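Glutamate--tRNA ligase (Methanothermobacter thermautotrophicus, PDB 3AII) probably catalyses the ATP-dependent attachment of glutamate to transfer RNA, first activating the amino acid as glutamyl-adenylate and then transferring it to the acceptor end. Local coordinates at residues W162-I167 and H283-T288; A502-P507 and E532-A537. All blocks are in the same frame, centred on the assembly; numbering follows the deposited sequence. Where two conformers were deposited one is given.

Overall arrangement
Following the chain from its N terminus, contact 1 opens in the catalytic domain, where 162-167 carries strand 164-167, an outer strand of the three-stranded parallel sheet, and closes, after 115 intervening residues, at 283-288, the end of helix 274-284 and the turn beyond it. The long loop between them contains the zinc-binding cysteines Cys191, Cys193, Cys208 and Cys210. Contact 2 comes later, in the anticodon-binding part: 502-507 meets 532-537 after only 24 intervening residues. The two loops lie in series, neither nested nor crossed, their centres about 43 Å apart. Each joins parts of one domain only: an outer strand to a helix end, and two non-adjacent strands.

Contact 1. Residues W162-I167 and H283-T288; sequences WDETVI and HLLGVT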
loop_
_atom_site.group_PDB
_atom_site.type_symbol
_atom_site.label_atom_id
_atom_site.label_comp_id
_atom_site.label_asym_id
_atom_site.label_seq_id
_atom_site.Cartn_x
_atom_site.Cartn_y
_atom_site.Cartn_z
ATOM N N TRP A 162 2.459 -11.105 13.926
ATOM C CA TRP A 162 2.151 -12.447 13.454
ATOM C C TRP A 162 2.997 -13.490 14.177
ATOM O O TRP A 162 3.839 -13.120 15.007
ATOM C CB TRP A 162 2.269 -12.536 11.933
ATOM C CG TRP A 162 3.636 -12.319 11.328
ATOM C CD1 TRP A 162 4.461 -13.284 10.819
ATOM C CD2 TRP A 162 4.290 -11.065 11.083
ATOM N NE1 TRP A 162 5.604 -12.712 10.310
ATOM C CE2 TRP A 162 5.522 -11.348 10.457
ATOM C CE3 TRP A 162 3.972 -9.726 11.368
ATOM C CZ2 TRP A 162 6.427 -10.354 10.086
ATOM C CZ3 TRP A 162 4.873 -8.721 10.991
ATOM C CH2 TRP A 162 6.097 -9.048 10.366
ATOM N N ASP A 163 2.760 -14.767 13.888
ATOM C CA ASP A 163 3.273 -15.854 14.724
ATOM C C ASP A 163 4.255 -16.801 14.037
ATOM O O ASP A 163 5.002 -17.511 14.708
ATOM C CB ASP A 163 2.116 -16.677 15.303
ATOM C CG ASP A 163 1.192 -15.842 16.146
ATOM O OD1 ASP A 163 1.498 -15.636 17.346
ATOM O OD2 ASP A 163 0.190 -15.350 15.602
ATOM N N GLU A 164 4.227 -16.827 12.711
ATOM C CA GLU A 164 5.097 -17.717 11.941
ATOM C C GLU A 164 5.329 -17.083 10.600
ATOM O O GLU A 164 4.432 -16.420 10.059
ATOM C CB GLU A 164 4.425 -19.066 11.690
ATOM C CG GLU A 164 4.471 -20.006 12.843
ATOM C CD GLU A 164 4.161 -21.462 12.478
ATOM O OE1 GLU A 164 4.055 -21.849 11.279
ATOM O OE2 GLU A 164 4.052 -22.231 13.429
ATOM N N THR A 165 6.531 -17.281 10.065
ATOM C CA THR A 165 6.846 -16.825 8.714
ATOM C C THR A 165 7.283 -18.046 7.911
ATOM O O THR A 165 8.165 -18.802 8.341
ATOM C CB THR A 165 7.987 -15.788 8.680
ATOM O OG1 THR A 165 7.579 -14.579 9.329
ATOM C CG2 THR A 165 8.334 -15.434 7.243
ATOM N N VAL A 166 6.655 -18.236 6.752
ATOM C CA VAL A 166 6.906 -19.400 5.917
ATOM C C VAL A 166 7.188 -18.876 4.518
ATOM O O VAL A 166 6.530 -17.942 4.069
ATOM C CB VAL A 166 5.672 -20.319 5.892
ATOM C CG1 VAL A 166 5.837 -21.439 4.867
ATOM C CG2 VAL A 166 5.417 -20.909 7.274
ATOM N N ILE A 167 8.193 -19.432 3.846
ATOM C CA ILE A 167 8.501 -18.988 2.481
ATOM C C ILE A 167 8.310 -20.171 1.527
ATOM O O ILE A 167 8.880 -21.239 1.723
ATOM C CB ILE A 167 9.930 -18.428 2.378
ATOM C CG1 ILE A 167 10.100 -17.199 3.284
ATOM C CG2 ILE A 167 10.254 -18.010 0.934
ATOM C CD1 ILE A 167 11.554 -16.758 3.412
ATOM N N HIS A 283 -3.499 -26.363 4.428
ATOM C CA HIS A 283 -3.768 -27.564 5.210
ATOM C C HIS A 283 -2.640 -27.861 6.171
ATOM O O HIS A 283 -2.870 -28.086 7.355
ATOM C CB HIS A 283 -3.983 -28.790 4.327
ATOM C CG HIS A 283 -4.056 -30.066 5.103
ATOM N ND1 HIS A 283 -5.168 -30.429 5.831
ATOM C CD2 HIS A 283 -3.142 -31.046 5.295
ATOM C CE1 HIS A 283 -4.940 -31.586 6.430
ATOM N NE2 HIS A 283 -3.722 -31.988 6.110
ATOM N N LEU A 284 -1.409 -27.873 5.671
ATOM C CA LEU A 284 -0.302 -28.313 6.525
ATOM C C LEU A 284 0.004 -27.343 7.655
ATOM O O LEU A 284 0.464 -27.771 8.729
ATOM C CB LEU A 284 0.969 -28.599 5.713
ATOM C CG LEU A 284 0.903 -29.785 4.751
ATOM C CD1 LEU A 284 2.168 -29.804 3.878
ATOM C CD2 LEU A 284 0.746 -31.096 5.514
ATOM N N LEU A 285 -0.248 -26.057 7.427
ATOM C CA LEU A 285 0.019 -25.037 8.438
ATOM C C LEU A 285 -1.151 -24.885 9.386
ATOM O O LEU A 285 -1.081 -24.098 10.323
ATOM C CB LEU A 285 0.312 -23.689 7.773
ATOM C CG LEU A 285 1.574 -23.746 6.910
ATOM C CD1 LEU A 285 1.704 -22.465 6.097
ATOM C CD2 LEU A 285 2.807 -23.961 7.776
ATOM N N GLY A 286 -2.225 -25.623 9.129
ATOM C CA GLY A 286 -3.410 -25.553 9.979
ATOM C C GLY A 286 -4.296 -24.317 9.871
ATOM O O GLY A 286 -4.996 -23.975 10.831
ATOM N N VAL A 287 -4.288 -23.637 8.726
ATOM C CA VAL A 287 -5.164 -22.476 8.528
ATOM C C VAL A 287 -6.632 -22.901 8.636
ATOM O O VAL A 287 -7.044 -23.904 8.029
ATOM C CB VAL A 287 -4.917 -21.844 7.157
ATOM C CG1 VAL A 287 -5.982 -20.805 6.835
ATOM C CG2 VAL A 287 -3.513 -21.229 7.147
ATOM N N THR A 288 -7.411 -22.164 9.426
ATOM C CA THR A 288 -8.813 -22.530 9.677
ATOM C C THR A 288 -9.788 -21.657 8.908
ATOM O O THR A 288 -10.897 -22.087 8.581
ATOM C CB THR A 288 -9.156 -22.420 11.174
ATOM O OG1 THR A 288 -8.954 -21.064 11.616
ATOM C CG2 THR A 288 -8.281 -23.359 11.988
HETATM O O HOH W 1 0.889 -23.159 11.791
#
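Val166 and Leu285 meet tip to tip on the nucleotide-binding (Rossmann-type) fold of a class I synthetase, joining strand 164-167 of the parallel sheet to the chain just beyond helix 274-284. The apolar part is small and lies near the surface. Val166 CG2 lies 4.0 Å from Leu285 CD2 and 4.2 Å from Leu285 CD1, so a single valine methyl rests against both ends of the leucine fork. On the valine that methyl is the branch anti to the carbonyl carbon; the other, CG1, stands anti to the backbone N (chi1 172°) and lies farther from the leucine than CG2. Leu285 also touches Ile132 of the middle strand 130-135, and Val166 touches Arg171 in the loop that follows its strand.

The polar part is mediated by water. A water donates to Leu285 O at 2.6 Å and reaches Glu164 OE1 at 3.5 Å, a weak bond, so the carboxylate is linked only loosely to the helix end. Glu164 OE1 also passes Leu285 CD2 at 4.3 Å, while its other oxygen makes a long, weak ion pair with Arg130.

The helix ends in a Schellman motif: Gly286 takes the positive phi, and its N bonds back to His283 O, one of the two bonds that close the last turn. The chain then turns off to Thr288, whose backbone bonds to Val98. On the strand, Glu164 and Val166 bond to Leu133 through their backbones. Between them, Thr165 OG1 accepts from Trp162 NE1 at 2.9 Å, nearly straight at 164° and only 3° out of the indole plane.

Contact 2. Residues A502-P507 and E532-A537; sequences AEVIMP and ERFGFA
Met506 brings its sulfur obliquely to the ring of Phe534, a Met-aromatic contact with SD 5.2 Å from the ring centroid and 68° off the ring normal. The nearest ring atom is CZ, 4.1 Å from Met506 SD. The methionine chain is folded to get there: it is bent at both chi2 and chi3, curling the thioether toward the ring from just past the end of its strand. Val504 packs against another part of the same ring. Its CG1 lies near the ring plane, at the edge, 4.1 Å from Phe534 CE2, and its CG2 is 4.2 Å from that carbon. Phe534 extends its ring with CG anti to the backbone N (chi1 -175°), from a classic beta bulge in which Phe534 and Gly535 both face Leu531.

In the anticodon-binding domain, probably a beta barrel as in glutaminyl-tRNA synthetase, strands 500-505 and 535-541 are not direct neighbours. Strand 546-552 runs between them, and its Tyr550 touches Val504, Met506 and the Phe534 ring while hydrogen-bonding Phe534 O through OH; Phe406 of strand 402-408 meets Phe534 edge-to-face.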
loop_
_atom_site.group_PDB
_atom_site.type_symbol
_atom_site.label_atom_id
_atom_site.label_comp_id
_atom_site.label_asym_id
_atom_site.label_seq_id
_atom_site.Cartn_x
_atom_site.Cartn_y
_atom_site.Cartn_z
ATOM N N ALA A 502 12.364 26.658 1.378
ATOM C CA ALA A 502 11.760 25.342 1.522
ATOM C C ALA A 502 11.123 24.904 0.222
ATOM O O ALA A 502 10.838 25.719 -0.652
ATOM C CB ALA A 502 10.712 25.347 2.635
ATOM N N GLU A 503 10.893 23.608 0.095
ATOM C CA GLU A 503 10.120 23.106 -1.021
ATOM C C GLU A 503 9.264 21.957 -0.556
ATOM O O GLU A 503 9.550 21.319 0.461
ATOM C CB GLU A 503 11.015 22.682 -2.179
ATOM C CG GLU A 503 11.979 21.572 -1.863
ATOM C CD GLU A 503 12.982 21.367 -2.982
ATOM O OE1 GLU A 503 13.726 22.322 -3.292
ATOM O OE2 GLU A 503 13.022 20.255 -3.553
ATOM N N VAL A 504 8.192 21.729 -1.293
ATOM C CA VAL A 504 7.257 20.666 -0.989
ATOM C C VAL A 504 7.082 19.830 -2.244
ATOM O O VAL A 504 6.809 20.370 -3.329
ATOM C CB VAL A 504 5.898 21.232 -0.548
ATOM C CG1 VAL A 504 4.932 20.098 -0.211
ATOM C CG2 VAL A 504 6.083 22.162 0.656
ATOM N N ILE A 505 7.280 18.523 -2.112
ATOM C CA ILE A 505 7.037 17.613 -3.230
ATOM C C ILE A 505 5.592 17.177 -3.186
ATOM O O ILE A 505 5.136 16.634 -2.179
ATOM C CB ILE A 505 7.953 16.393 -3.184
ATOM C CG1 ILE A 505 9.407 16.845 -3.064
ATOM C CG2 ILE A 505 7.717 15.523 -4.418
ATOM C CD1 ILE A 505 9.842 17.816 -4.143
ATOM N N MET A 506 4.862 17.435 -4.270
ATOM C CA MET A 506 3.428 17.183 -4.302
ATOM C C MET A 506 3.150 15.744 -4.738
ATOM O O MET A 506 4.065 15.034 -5.162
ATOM C CB MET A 506 2.711 18.192 -5.219
ATOM C CG MET A 506 3.004 19.659 -4.912
ATOM S SD MET A 506 2.550 20.133 -3.222
ATOM C CE MET A 506 0.780 20.108 -3.300
ATOM N N PRO A 507 1.898 15.295 -4.600
ATOM C CA PRO A 507 1.637 13.878 -4.852
ATOM C C PRO A 507 1.873 13.451 -6.305
ATOM O O PRO A 507 1.961 12.253 -6.553
ATOM C CB PRO A 507 0.168 13.716 -4.440
ATOM C CG PRO A 507 -0.038 14.800 -3.419
ATOM C CD PRO A 507 0.742 15.959 -3.974
ATOM N N GLU A 532 0.007 26.138 7.022
ATOM C CA GLU A 532 -1.324 26.711 7.122
ATOM C C GLU A 532 -1.813 27.245 5.784
ATOM O O GLU A 532 -1.049 27.868 5.052
ATOM C CB GLU A 532 -1.353 27.817 8.163
ATOM C CG GLU A 532 -0.981 27.316 9.559
ATOM C CD GLU A 532 -1.452 28.254 10.635
ATOM O OE1 GLU A 532 -2.684 28.388 10.804
ATOM O OE2 GLU A 532 -0.602 28.860 11.309
ATOM N N ARG A 533 -3.081 26.961 5.491
ATOM C CA ARG A 533 -3.708 27.388 4.236
ATOM C C ARG A 533 -3.053 26.751 3.014
ATOM O O ARG A 533 -3.263 27.202 1.880
ATOM C CB ARG A 533 -3.698 28.924 4.110
ATOM C CG ARG A 533 -4.382 29.660 5.265
ATOM C CD ARG A 533 -4.554 31.178 4.993
ATOM N NE ARG A 533 -5.487 31.449 3.894
ATOM C CZ ARG A 533 -5.119 31.830 2.676
ATOM N NH1 ARG A 533 -6.036 32.038 1.736
ATOM N NH2 ARG A 533 -3.838 32.013 2.396
ATOM N N PHE A 534 -2.254 25.709 3.232
ATOM C CA PHE A 534 -1.609 25.015 2.125
ATOM C C PHE A 534 -1.852 23.501 2.226
ATOM O O PHE A 534 -2.486 22.910 1.349
ATOM C CB PHE A 534 -0.115 25.372 2.072
ATOM C CG PHE A 534 0.611 24.785 0.889
ATOM C CD1 PHE A 534 0.496 25.365 -0.366
ATOM C CD2 PHE A 534 1.410 23.656 1.037
ATOM C CE1 PHE A 534 1.164 24.820 -1.460
ATOM C CE2 PHE A 534 2.079 23.102 -0.057
ATOM C CZ PHE A 534 1.957 23.694 -1.303
ATOM N N GLY A 535 -1.382 22.876 3.303
ATOM C CA GLY A 535 -1.672 21.469 3.532
ATOM C C GLY A 535 -0.801 20.851 4.612
ATOM O O GLY A 535 0.127 21.487 5.102
ATOM N N PHE A 536 -1.100 19.609 4.975
ATOM C CA PHE A 536 -0.245 18.863 5.899
ATOM C C PHE A 536 0.887 18.238 5.108
ATOM O O PHE A 536 0.700 17.872 3.945
ATOM C CB PHE A 536 -1.044 17.774 6.601
ATOM C CG PHE A 536 -2.098 18.312 7.525
ATOM C CD1 PHE A 536 -1.809 18.547 8.852
ATOM C CD2 PHE A 536 -3.371 18.599 7.056
ATOM C CE1 PHE A 536 -2.777 19.040 9.708
ATOM C CE2 PHE A 536 -4.339 19.102 7.905
ATOM C CZ PHE A 536 -4.042 19.320 9.234
ATOM N N ALA A 537 2.064 18.129 5.722
ATOM C CA ALA A 537 3.224 17.583 5.016
ATOM C C ALA A 537 4.254 17.044 5.991
ATOM O O ALA A 537 4.388 17.547 7.102
ATOM C CB ALA A 537 3.866 18.667 4.127
#